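Local coordinates for BIFUNCTIONAL PROTEIN Proline utilization A (PutA) (Corynebacterium freiburgense, PDB 5UX5), which probably catalyses both oxidative steps from proline to glutamate, with an FAD-dependent proline dehydrogenase and an NAD-dependent aldehyde dehydrogenase carried on one chain, at residues A260-Q265 against I293-V298; L297-N302 against E325-F330; G846-I851 against N870-R875. All coordinates share one frame; numbering follows the deposited sequence.

Contacts 1 and 2 belong to the proline dehydrogenase barrel, with centres 13 Å apart, and both use strand 293-298. Contact 1 pairs this strand with strand 260-265. Contact 2 takes over at its C-terminal end, where the following loop meets helix 323-337, and Leu297 and Val298 belong to both. Together they meet the FAD from its flavin to its adenine. Contact 3 comes much later in the chain, in the aldehyde dehydrogenase part, where strands 845-852 and 870-873 pair; its centre is 42 Å from that of contact 1 and 38 Å from that of contact 2. Thus the first two serve the flavin site, while the third belongs to the NAD-dependent half.

Contact 1: A260-Q265 against I293-V298; sequences AGIVLQ and IKIRLV. With FAD (flavin-adenine dinucleotide), chain E.
Ile262 and Leu264 carry most of the main-chain bonding between strand 260-265 and strand 293-298, which run parallel, residue opposite residue, with the segment axes inclined by 28°. Ile262 N donates to Lys294 O and its carbonyl accepts Arg296 N; Leu264 N then donates to Arg296 O. The ladder ends with Val298 N on Leu264 O at 3.1 Å, a nearly straight bond.

Apolar packing fills the outer face, made by Ile262, Leu264, Ile295 and Leu297. Ile262 and Ile295 lie side by side and point the same way, CG2 of Ile262 being 4.2 Å from CG1 of Ile295. The other branch of Ile295, CG2, meets CG of Leu264. Helix 271-287, the crossover between the strands, packs on them with Leu275, as expected for a beta-alpha-beta unit of this TIM-barrel family.

On the inner face Val263, Gln265, Arg296 and Val298 reach the flavin. Val263 splits its methyls: CG1 meets CG2 of Val298 at 3.8 Å, the two side chains crossing near a right angle, while CG2 sits 3.5 Å from NH1 of Arg296. Val298 CG1 lies over the flavin face, 3.5 Å from C4X of FAD.

Two polar side chains bond to the flavin itself. Gln265 NE2 donates to FAD O2 at 2.7 Å and also to Glu234 O. Arg296 bends at its third torsion (chi3 -63°), bringing NH1 obliquely to FAD N5 at 3.1 Å, a weak bond, while Glu376 takes its NE in a salt bridge and Tyr185 bonds its NH2. A firm donor to O2 and a weak one to N5 thus meet the flavin, and the guanidinium charge, though partly balanced by Glu376, would be expected to favour electron uptake by the cofactor.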
loop_
_atom_site.group_PDB
_atom_site.type_symbol
_atom_site.label_atom_id
_atom_site.label_comp_id
_atom_site.label_asym_id
_atom_site.label_seq_id
_atom_site.Cartn_x
_atom_site.Cartn_y
_atom_site.Cartn_z
ATOM N N ALA A 260 15.535 12.346 31.437
ATOM C CA ALA A 260 14.454 11.817 30.613
ATOM C C ALA A 260 14.941 10.570 29.883
ATOM O O ALA A 260 16.128 10.259 29.867
ATOM C CB ALA A 260 13.938 12.859 29.617
ATOM N N GLY A 261 13.999 9.827 29.304
ATOM C CA GLY A 261 14.277 8.482 28.851
ATOM C C GLY A 261 13.719 8.193 27.470
ATOM O O GLY A 261 12.870 8.905 26.945
ATOM N N ILE A 262 14.209 7.093 26.908
ATOM C CA ILE A 262 13.848 6.645 25.572
ATOM C C ILE A 262 13.996 5.134 25.547
ATOM O O ILE A 262 14.835 4.568 26.255
ATOM C CB ILE A 262 14.726 7.316 24.488
ATOM C CG1 ILE A 262 14.316 6.850 23.088
ATOM C CG2 ILE A 262 16.182 6.987 24.691
ATOM C CD1 ILE A 262 15.078 7.557 22.008
ATOM N N VAL A 263 13.179 4.481 24.699
ATOM C CA VAL A 263 13.131 3.020 24.566
ATOM C C VAL A 263 14.012 2.578 23.405
ATOM O O VAL A 263 14.035 3.219 22.351
ATOM C CB VAL A 263 11.682 2.537 24.343
ATOM C CG1 VAL A 263 11.663 1.105 23.926
ATOM C CG2 VAL A 263 10.862 2.678 25.601
ATOM N N LEU A 264 14.749 1.492 23.593
ATOM C CA LEU A 264 15.334 0.760 22.471
ATOM C C LEU A 264 14.771 -0.655 22.445
ATOM O O LEU A 264 14.667 -1.312 23.488
ATOM C CB LEU A 264 16.864 0.720 22.525
ATOM C CG LEU A 264 17.511 2.075 22.239
ATOM C CD1 LEU A 264 19.065 1.999 22.228
ATOM C CD2 LEU A 264 16.958 2.644 20.948
ATOM N N GLN A 265 14.375 -1.107 21.259
ATOM C CA GLN A 265 13.873 -2.466 21.074
ATOM C C GLN A 265 15.044 -3.354 20.660
ATOM O O GLN A 265 15.587 -3.202 19.558
ATOM C CB GLN A 265 12.772 -2.508 20.020
ATOM C CG GLN A 265 11.895 -1.303 20.023
ATOM C CD GLN A 265 10.872 -1.293 18.901
ATOM O OE1 GLN A 265 11.152 -0.792 17.804
ATOM N NE2 GLN A 265 9.663 -1.745 19.198
ATOM N N ILE A 293 20.697 10.481 30.937
ATOM C CA ILE A 293 19.576 9.933 30.194
ATOM C C ILE A 293 19.289 8.549 30.753
ATOM O O ILE A 293 20.064 8.004 31.544
ATOM C CB ILE A 293 19.841 9.884 28.683
ATOM C CG1 ILE A 293 20.991 8.941 28.367
ATOM C CG2 ILE A 293 20.182 11.233 28.175
ATOM C CD1 ILE A 293 21.193 8.732 26.877
ATOM N N LYS A 294 18.148 7.987 30.360
ATOM C CA LYS A 294 17.786 6.619 30.721
ATOM C C LYS A 294 17.265 5.905 29.493
ATOM O O LYS A 294 16.427 6.442 28.770
ATOM C CB LYS A 294 16.721 6.545 31.813
ATOM C CG LYS A 294 16.338 5.129 32.198
ATOM C CD LYS A 294 15.336 5.096 33.342
ATOM C CE LYS A 294 14.888 3.678 33.682
ATOM N NZ LYS A 294 13.668 3.636 34.520
ATOM N N ILE A 295 17.757 4.698 29.262
ATOM C CA ILE A 295 17.274 3.856 28.183
ATOM C C ILE A 295 16.453 2.739 28.797
ATOM O O ILE A 295 16.892 2.079 29.742
ATOM C CB ILE A 295 18.447 3.352 27.331
ATOM C CG1 ILE A 295 18.987 4.577 26.580
ATOM C CG2 ILE A 295 18.008 2.245 26.372
ATOM C CD1 ILE A 295 20.281 4.441 25.944
ATOM N N ARG A 296 15.224 2.592 28.329
ATOM C CA ARG A 296 14.421 1.424 28.666
ATOM C C ARG A 296 14.695 0.360 27.607
ATOM O O ARG A 296 14.409 0.567 26.418
ATOM C CB ARG A 296 12.927 1.756 28.722
ATOM C CG ARG A 296 12.097 0.551 29.167
ATOM C CD ARG A 296 10.630 0.638 28.802
ATOM N NE ARG A 296 9.970 1.755 29.446
ATOM C CZ ARG A 296 8.848 2.284 28.997
ATOM N NH1 ARG A 296 8.307 1.785 27.897
ATOM N NH2 ARG A 296 8.289 3.314 29.622
ATOM N N LEU A 297 15.274 -0.755 28.027
ATOM C CA LEU A 297 15.543 -1.871 27.135
ATOM C C LEU A 297 14.327 -2.776 27.087
ATOM O O LEU A 297 13.938 -3.328 28.119
ATOM C CB LEU A 297 16.738 -2.667 27.634
ATOM C CG LEU A 297 18.085 -2.161 27.187
ATOM C CD1 LEU A 297 19.067 -3.295 27.363
ATOM C CD2 LEU A 297 17.972 -1.722 25.778
ATOM N N VAL A 298 13.741 -2.943 25.897
ATOM C CA VAL A 298 12.644 -3.881 25.670
ATOM C C VAL A 298 13.071 -4.834 24.563
ATOM O O VAL A 298 14.025 -4.574 23.821
ATOM C CB VAL A 298 11.314 -3.181 25.299
ATOM C CG1 VAL A 298 10.959 -2.053 26.298
ATOM C CG2 VAL A 298 11.366 -2.654 23.883
HETATM P PA FAD E . 10.241 -13.252 26.280
HETATM O O1A FAD E . 9.362 -14.530 26.053
HETATM O O2A FAD E . 11.613 -13.407 26.743
HETATM O O5B FAD E . 10.490 -12.364 25.119
HETATM C C5B FAD E . 9.528 -12.274 24.085
HETATM C C4B FAD E . 10.071 -11.363 23.000
HETATM O O4B FAD E . 10.958 -12.051 22.166
HETATM C C3B FAD E . 9.009 -10.819 22.099
HETATM O O3B FAD E . 8.309 -9.729 22.582
HETATM C C2B FAD E . 9.779 -10.492 20.871
HETATM O O2B FAD E . 10.268 -9.201 20.905
HETATM C C1B FAD E . 10.838 -11.555 20.852
HETATM N N9A FAD E . 10.532 -12.647 19.939
HETATM C C8A FAD E . 9.704 -13.731 20.196
HETATM N N7A FAD E . 9.644 -14.521 19.106
HETATM C C5A FAD E . 10.437 -14.016 18.081
HETATM C C6A FAD E . 10.754 -14.429 16.772
HETATM N N6A FAD E . 10.210 -15.626 16.153
HETATM N N1A FAD E . 11.592 -13.675 16.042
HETATM C C2A FAD E . 12.121 -12.521 16.558
HETATM N N3A FAD E . 11.832 -12.094 17.827
HETATM C C4A FAD E . 11.008 -12.805 18.605
HETATM N N1 FAD E . 7.624 -3.045 23.631
HETATM C C2 FAD E . 7.930 -2.051 22.633
HETATM O O2 FAD E . 8.090 -2.459 21.330
HETATM N N3 FAD E . 7.991 -0.700 22.995
HETATM C C4 FAD E . 7.808 -0.287 24.316
HETATM O O4 FAD E . 7.888 1.054 24.651
HETATM C C4X FAD E . 7.651 -1.319 25.391
HETATM N N5 FAD E . 7.634 -0.993 26.742
HETATM C C5X FAD E . 7.535 -1.990 27.722
HETATM C C6 FAD E . 7.513 -1.667 29.092
HETATM C C7 FAD E . 7.406 -2.683 30.034
HETATM C C7M FAD E . 7.370 -2.370 31.501
HETATM C C8 FAD E . 7.342 -3.999 29.651
HETATM C C8M FAD E . 7.230 -5.086 30.670
HETATM C C9 FAD E . 7.361 -4.325 28.302
HETATM C C9A FAD E . 7.459 -3.328 27.350
HETATM N N10 FAD E . 7.493 -3.705 25.976
HETATM C C10 FAD E . 7.588 -2.710 24.979
HETATM C "C1'" FAD E . 7.363 -5.124 25.600
HETATM C "C2'" FAD E . 8.634 -5.872 25.299
HETATM O "O2'" FAD E . 9.174 -5.370 24.130
HETATM C "C3'" FAD E . 8.271 -7.369 25.195
HETATM O "O3'" FAD E . 7.421 -7.526 24.126
HETATM C "C4'" FAD E . 7.610 -8.037 26.407
HETATM O "O4'" FAD E . 7.911 -7.422 27.607
HETATM C "C5'" FAD E . 7.837 -9.564 26.474
HETATM O "O5'" FAD E . 9.175 -10.006 26.279
HETATM P P FAD E . 10.083 -10.705 27.425
HETATM O O1P FAD E . 11.536 -10.143 27.658
HETATM O O2P FAD E . 9.038 -10.660 28.606
HETATM O O3P FAD E . 9.830 -12.304 27.338
#

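Contact 2: L297-N302 against E325-F330; sequences LVKGAN and EVDANF. With FAD (flavin-adenine dinucleotide), chain E.
Lys299 and Phe330 bury about 100 Å² each here, and the lysine chain runs over one face of the phenyl ring. CG of Lys299 comes 3.4 Å from CD1 of Phe330, and CE stands over the face, 3.9 Å from the ring centroid, in a CH-pi contact. Beyond CG the lysine is fully extended, so NZ stays over the same face but stands higher, 5.0 Å from the Phe330 centroid and 20° off the ring normal, a cation-pi contact.

That ammonium group has several partners. NZ of Lys299 forms a salt bridge with OD1 of Asp327 at 2.9 Å, entering on the anti side of the carboxylate and 34° out of its plane; the other oxygen, OD2, pairs with Lys323. NZ also donates to the phosphate oxygen O2A of FAD at 3.0 Å, and Ser356 OG is a further partner.

Phe330 swings its ring toward the barrel strand with CG anti to the backbone N (chi1 -160°). The ring edge then meets main chain: CE1 of Phe330 is 3.7 Å from Leu297 O, and the carbonyl carbon of Val298 lies in the ring plane. CB of Leu297 adds an apolar touch on the same CE1 atom, at 4.1 Å. One helical turn earlier, Val326 packs CG1 on the lysine's CB and CG and turns CG2 to the adenine of FAD.

Past the lysine, the loop binds the cofactor by its backbone, Gly300 N reaching the ribityl O2' and Ala301 N reaching FAD O2 at 2.9 Å. The lysine charge, its carbon chain lying on a ring face, would offset part of the pyrophosphate charge while being shared with Asp327, and so ties the cofactor to helix 323-337.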
loop_
_atom_site.group_PDB
_atom_site.type_symbol
_atom_site.label_atom_id
_atom_site.label_comp_id
_atom_site.label_asym_id
_atom_site.label_seq_id
_atom_site.Cartn_x
_atom_site.Cartn_y
_atom_site.Cartn_z
ATOM N N LEU A 297 15.274 -0.755 28.027
ATOM C CA LEU A 297 15.543 -1.871 27.135
ATOM C C LEU A 297 14.327 -2.776 27.087
ATOM O O LEU A 297 13.938 -3.328 28.119
ATOM C CB LEU A 297 16.738 -2.667 27.634
ATOM C CG LEU A 297 18.085 -2.161 27.187
ATOM C CD1 LEU A 297 19.067 -3.295 27.363
ATOM C CD2 LEU A 297 17.972 -1.722 25.778
ATOM N N VAL A 298 13.741 -2.943 25.897
ATOM C CA VAL A 298 12.644 -3.881 25.670
ATOM C C VAL A 298 13.071 -4.834 24.563
ATOM O O VAL A 298 14.025 -4.574 23.821
ATOM C CB VAL A 298 11.314 -3.181 25.299
ATOM C CG1 VAL A 298 10.959 -2.053 26.298
ATOM C CG2 VAL A 298 11.366 -2.654 23.883
ATOM N N LYS A 299 12.391 -5.975 24.474
ATOM C CA LYS A 299 12.737 -6.860 23.360
ATOM C C LYS A 299 12.034 -6.435 22.075
ATOM O O LYS A 299 12.647 -6.459 21.002
ATOM C CB LYS A 299 12.473 -8.329 23.723
ATOM C CG LYS A 299 13.608 -8.908 24.606
ATOM C CD LYS A 299 13.326 -10.291 25.224
ATOM C CE LYS A 299 14.400 -10.628 26.297
ATOM N NZ LYS A 299 14.295 -11.978 26.979
ATOM N N GLY A 300 10.777 -5.991 22.170
ATOM C CA GLY A 300 10.031 -5.471 21.029
ATOM C C GLY A 300 8.648 -6.075 20.904
ATOM O O GLY A 300 8.510 -7.301 20.989
ATOM N N ALA A 301 7.611 -5.252 20.700
ATOM C CA ALA A 301 6.233 -5.740 20.740
ATOM C C ALA A 301 5.525 -5.720 19.383
ATOM O O ALA A 301 4.343 -6.056 19.314
ATOM C CB ALA A 301 5.425 -4.943 21.758
ATOM N N ASN A 302 6.217 -5.395 18.300
ATOM C CA ASN A 302 5.564 -5.136 17.029
ATOM C C ASN A 302 6.038 -6.097 15.925
ATOM O O ASN A 302 6.056 -5.738 14.744
ATOM C CB ASN A 302 5.787 -3.682 16.630
ATOM C CG ASN A 302 4.909 -3.253 15.485
ATOM O OD1 ASN A 302 3.679 -3.453 15.501
ATOM N ND2 ASN A 302 5.541 -2.701 14.448
ATOM N N GLU A 325 18.159 -14.690 18.537
ATOM C CA GLU A 325 18.959 -13.501 18.276
ATOM C C GLU A 325 18.514 -12.345 19.169
ATOM O O GLU A 325 19.334 -11.549 19.640
ATOM C CB GLU A 325 18.867 -13.151 16.799
ATOM C CG GLU A 325 19.431 -14.237 15.909
ATOM C CD GLU A 325 19.068 -14.043 14.464
ATOM O OE1 GLU A 325 17.987 -14.516 14.039
ATOM O OE2 GLU A 325 19.861 -13.398 13.751
ATOM N N VAL A 326 17.222 -12.279 19.449
ATOM C CA VAL A 326 16.675 -11.227 20.284
ATOM C C VAL A 326 17.181 -11.377 21.705
ATOM O O VAL A 326 17.635 -10.411 22.334
ATOM C CB VAL A 326 15.146 -11.272 20.229
ATOM C CG1 VAL A 326 14.595 -10.210 21.129
ATOM C CG2 VAL A 326 14.681 -11.113 18.792
ATOM N N ASP A 327 17.057 -12.584 22.252
ATOM C CA ASP A 327 17.570 -12.828 23.591
ATOM C C ASP A 327 19.055 -12.500 23.674
ATOM O O ASP A 327 19.518 -11.945 24.675
ATOM C CB ASP A 327 17.319 -14.283 23.977
ATOM C CG ASP A 327 15.878 -14.545 24.326
ATOM O OD1 ASP A 327 15.158 -13.592 24.710
ATOM O OD2 ASP A 327 15.482 -15.719 24.285
ATOM N N ALA A 328 19.802 -12.799 22.603
ATOM C CA ALA A 328 21.237 -12.542 22.567
ATOM C C ALA A 328 21.532 -11.053 22.573
ATOM O O ALA A 328 22.392 -10.583 23.331
ATOM C CB ALA A 328 21.857 -13.200 21.335
ATOM N N ASN A 329 20.868 -10.301 21.694
ATOM C CA ASN A 329 21.109 -8.868 21.613
ATOM C C ASN A 329 20.648 -8.159 22.880
ATOM O O ASN A 329 21.232 -7.144 23.271
ATOM C CB ASN A 329 20.401 -8.297 20.380
ATOM C CG ASN A 329 20.866 -6.890 20.036
ATOM O OD1 ASN A 329 22.055 -6.590 20.108
ATOM N ND2 ASN A 329 19.937 -6.032 19.640
ATOM N N PHE A 330 19.587 -8.656 23.516
ATOM C CA PHE A 330 19.175 -8.106 24.797
ATOM C C PHE A 330 20.317 -8.214 25.802
ATOM O O PHE A 330 20.607 -7.265 26.535
ATOM C CB PHE A 330 17.923 -8.838 25.279
ATOM C CG PHE A 330 17.115 -8.101 26.307
ATOM C CD1 PHE A 330 16.196 -7.141 25.930
ATOM C CD2 PHE A 330 17.262 -8.380 27.664
ATOM C CE1 PHE A 330 15.433 -6.480 26.896
ATOM C CE2 PHE A 330 16.508 -7.724 28.620
ATOM C CZ PHE A 330 15.592 -6.786 28.234
HETATM P PA FAD E . 10.241 -13.252 26.280
HETATM O O1A FAD E . 9.362 -14.530 26.053
HETATM O O2A FAD E . 11.613 -13.407 26.743
HETATM O O5B FAD E . 10.490 -12.364 25.119
HETATM C C5B FAD E . 9.528 -12.274 24.085
HETATM C C4B FAD E . 10.071 -11.363 23.000
HETATM O O4B FAD E . 10.958 -12.051 22.166
HETATM C C3B FAD E . 9.009 -10.819 22.099
HETATM O O3B FAD E . 8.309 -9.729 22.582
HETATM C C2B FAD E . 9.779 -10.492 20.871
HETATM O O2B FAD E . 10.268 -9.201 20.905
HETATM C C1B FAD E . 10.838 -11.555 20.852
HETATM N N9A FAD E . 10.532 -12.647 19.939
HETATM C C8A FAD E . 9.704 -13.731 20.196
HETATM N N7A FAD E . 9.644 -14.521 19.106
HETATM C C5A FAD E . 10.437 -14.016 18.081
HETATM C C6A FAD E . 10.754 -14.429 16.772
HETATM N N6A FAD E . 10.210 -15.626 16.153
HETATM N N1A FAD E . 11.592 -13.675 16.042
HETATM C C2A FAD E . 12.121 -12.521 16.558
HETATM N N3A FAD E . 11.832 -12.094 17.827
HETATM C C4A FAD E . 11.008 -12.805 18.605
HETATM N N1 FAD E . 7.624 -3.045 23.631
HETATM C C2 FAD E . 7.930 -2.051 22.633
HETATM O O2 FAD E . 8.090 -2.459 21.330
HETATM N N3 FAD E . 7.991 -0.700 22.995
HETATM C C4 FAD E . 7.808 -0.287 24.316
HETATM O O4 FAD E . 7.888 1.054 24.651
HETATM C C4X FAD E . 7.651 -1.319 25.391
HETATM N N5 FAD E . 7.634 -0.993 26.742
HETATM C C5X FAD E . 7.535 -1.990 27.722
HETATM C C6 FAD E . 7.513 -1.667 29.092
HETATM C C7 FAD E . 7.406 -2.683 30.034
HETATM C C7M FAD E . 7.370 -2.370 31.501
HETATM C C8 FAD E . 7.342 -3.999 29.651
HETATM C C8M FAD E . 7.230 -5.086 30.670
HETATM C C9 FAD E . 7.361 -4.325 28.302
HETATM C C9A FAD E . 7.459 -3.328 27.350
HETATM N N10 FAD E . 7.493 -3.705 25.976
HETATM C C10 FAD E . 7.588 -2.710 24.979
HETATM C "C1'" FAD E . 7.363 -5.124 25.600
HETATM C "C2'" FAD E . 8.634 -5.872 25.299
HETATM O "O2'" FAD E . 9.174 -5.370 24.130
HETATM C "C3'" FAD E . 8.271 -7.369 25.195
HETATM O "O3'" FAD E . 7.421 -7.526 24.126
HETATM C "C4'" FAD E . 7.610 -8.037 26.407
HETATM O "O4'" FAD E . 7.911 -7.422 27.607
HETATM C "C5'" FAD E . 7.837 -9.564 26.474
HETATM O "O5'" FAD E . 9.175 -10.006 26.279
HETATM P P FAD E . 10.083 -10.705 27.425
HETATM O O1P FAD E . 11.536 -10.143 27.658
HETATM O O2P FAD E . 9.038 -10.660 28.606
HETATM O O3P FAD E . 9.830 -12.304 27.338
#

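Contact 3: G846-I851 against N870-R875; sequences GLTGGI and NAYINR
A parallel strand pair in the aldehyde dehydrogenase half, this contact sets Thr848 to Ile851 beside Asn870 to Ile873, in register and inclined by 20°. Five backbone hydrogen bonds hold it. Asn870 N donates to Leu847 O at 2.9 Å, Gly849 N to Asn870 O, and Tyr872 N to Gly849 O at 3.0 Å. Ile851 N to Tyr872 O is longer at 3.2 Å, and Asn874 N closes the series on Ile851 O at 2.8 Å.

Helix 856-865 links the strands in a beta-alpha-beta crossover of this alpha/beta domain, and its Trp862 packs on Ile851, Ala871 and Ile873. On that face the two isoleucines lie side by side, CG2 of Ile851 being 4.0 Å from CG1 of Ile873. Strand 696-700 flanks the pair beyond Gly850, and strand 1056-1064 flanks it beyond Ala871.

The opposite face carries Thr848, Asn870 and Tyr872. Gly850, paired with Tyr872 in the register, adds no side chain to this face, and the tyrosine lies along the strands with its ring edge toward the neighbour: CD1 of Tyr872 is 3.8 Å from Gly849 O, near the ring plane. Thr848 CG2 meets CB of Asn870 at 3.9 Å, the two side chains slanting across each other. Their polar ends bond elsewhere, Thr848 OG1 with Ser726 O, and the Asn870 amide with Pro886 O and Gly888 N.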
loop_
_atom_site.group_PDB
_atom_site.type_symbol
_atom_site.label_atom_id
_atom_site.label_comp_id
_atom_site.label_asym_id
_atom_site.label_seq_id
_atom_site.Cartn_x
_atom_site.Cartn_y
_atom_site.Cartn_z
ATOM N N GLY A 846 -17.228 0.461 -13.273
ATOM C CA GLY A 846 -16.895 -0.717 -12.502
ATOM C C GLY A 846 -15.411 -0.997 -12.432
ATOM O O GLY A 846 -14.978 -2.095 -12.793
ATOM N N LEU A 847 -14.624 -0.023 -11.965
ATOM C CA LEU A 847 -13.167 -0.148 -11.928
ATOM C C LEU A 847 -12.711 -0.739 -10.586
ATOM O O LEU A 847 -12.422 -1.936 -10.518
ATOM C CB LEU A 847 -12.504 1.211 -12.196
ATOM C CG LEU A 847 -10.972 1.302 -12.329
ATOM C CD1 LEU A 847 -10.398 0.089 -13.032
ATOM C CD2 LEU A 847 -10.513 2.540 -13.056
ATOM N N THR A 848 -12.635 0.053 -9.511
ATOM C CA THR A 848 -12.241 -0.500 -8.222
ATOM C C THR A 848 -13.381 -0.385 -7.221
ATOM O O THR A 848 -14.334 0.381 -7.399
ATOM C CB THR A 848 -10.972 0.174 -7.634
ATOM O OG1 THR A 848 -11.234 1.537 -7.330
ATOM C CG2 THR A 848 -9.776 0.117 -8.581
ATOM N N GLY A 849 -13.257 -1.161 -6.143
ATOM C CA GLY A 849 -14.252 -1.170 -5.080
ATOM C C GLY A 849 -13.788 -1.997 -3.897
ATOM O O GLY A 849 -13.035 -2.963 -4.066
ATOM N N GLY A 850 -14.204 -1.625 -2.691
ATOM C CA GLY A 850 -13.754 -2.319 -1.509
ATOM C C GLY A 850 -14.858 -2.411 -0.480
ATOM O O GLY A 850 -15.835 -1.651 -0.495
ATOM N N ILE A 851 -14.672 -3.355 0.439
ATOM C CA ILE A 851 -15.530 -3.464 1.609
ATOM C C ILE A 851 -14.643 -3.562 2.841
ATOM O O ILE A 851 -13.534 -4.111 2.813
ATOM C CB ILE A 851 -16.495 -4.669 1.534
ATOM C CG1 ILE A 851 -17.467 -4.664 2.704
ATOM C CG2 ILE A 851 -15.724 -5.973 1.600
ATOM C CD1 ILE A 851 -18.514 -5.761 2.633
ATOM N N ASN A 870 -11.487 -4.622 -9.976
ATOM C CA ASN A 870 -10.540 -4.739 -8.862
ATOM C C ASN A 870 -11.303 -4.586 -7.545
ATOM O O ASN A 870 -11.730 -3.484 -7.180
ATOM C CB ASN A 870 -9.422 -3.697 -8.986
ATOM C CG ASN A 870 -8.318 -4.107 -9.975
ATOM O OD1 ASN A 870 -8.490 -4.022 -11.188
ATOM N ND2 ASN A 870 -7.185 -4.524 -9.453
ATOM N N ALA A 871 -11.494 -5.708 -6.856
ATOM C CA ALA A 871 -12.102 -5.767 -5.529
ATOM C C ALA A 871 -11.031 -5.910 -4.433
ATOM O O ALA A 871 -10.013 -6.586 -4.615
ATOM C CB ALA A 871 -13.091 -6.923 -5.458
ATOM N N TYR A 872 -11.241 -5.224 -3.314
ATOM C CA TYR A 872 -10.320 -5.235 -2.178
ATOM C C TYR A 872 -11.130 -5.445 -0.917
ATOM O O TYR A 872 -12.260 -4.962 -0.806
ATOM C CB TYR A 872 -9.505 -3.937 -2.047
ATOM C CG TYR A 872 -8.668 -3.609 -3.256
ATOM C CD1 TYR A 872 -9.221 -2.925 -4.312
ATOM C CD2 TYR A 872 -7.316 -3.969 -3.341
ATOM C CE1 TYR A 872 -8.487 -2.615 -5.417
ATOM C CE2 TYR A 872 -6.561 -3.645 -4.471
ATOM C CZ TYR A 872 -7.179 -2.972 -5.509
ATOM O OH TYR A 872 -6.522 -2.593 -6.659
ATOM N N ILE A 873 -10.567 -6.175 0.031
ATOM C CA ILE A 873 -11.284 -6.497 1.248
ATOM C C ILE A 873 -10.429 -6.067 2.429
ATOM O O ILE A 873 -9.289 -6.519 2.576
ATOM C CB ILE A 873 -11.649 -7.988 1.281
ATOM C CG1 ILE A 873 -12.729 -8.208 0.210
ATOM C CG2 ILE A 873 -12.130 -8.407 2.646
ATOM C CD1 ILE A 873 -12.748 -9.562 -0.414
ATOM N N ASN A 874 -10.958 -5.148 3.232
ATOM C CA ASN A 874 -10.258 -4.642 4.416
ATOM C C ASN A 874 -8.867 -4.096 4.079
ATOM O O ASN A 874 -7.894 -4.341 4.784
ATOM C CB ASN A 874 -10.185 -5.720 5.501
ATOM C CG ASN A 874 -11.544 -6.125 6.000
ATOM O OD1 ASN A 874 -12.441 -5.288 6.125
ATOM N ND2 ASN A 874 -11.707 -7.395 6.314
ATOM N N ARG A 875 -8.776 -3.329 3.000
ATOM C CA ARG A 875 -7.577 -2.567 2.692
ATOM C C ARG A 875 -7.964 -1.468 1.717
ATOM O O ARG A 875 -9.115 -1.384 1.294
ATOM C CB ARG A 875 -6.492 -3.466 2.126
ATOM C CG ARG A 875 -7.020 -4.382 1.049
ATOM C CD ARG A 875 -5.926 -4.690 0.076
ATOM N NE ARG A 875 -5.613 -3.515 -0.719
ATOM C CZ ARG A 875 -4.535 -3.404 -1.492
ATOM N NH1 ARG A 875 -3.658 -4.398 -1.564
ATOM N NH2 ARG A 875 -4.330 -2.300 -2.194
#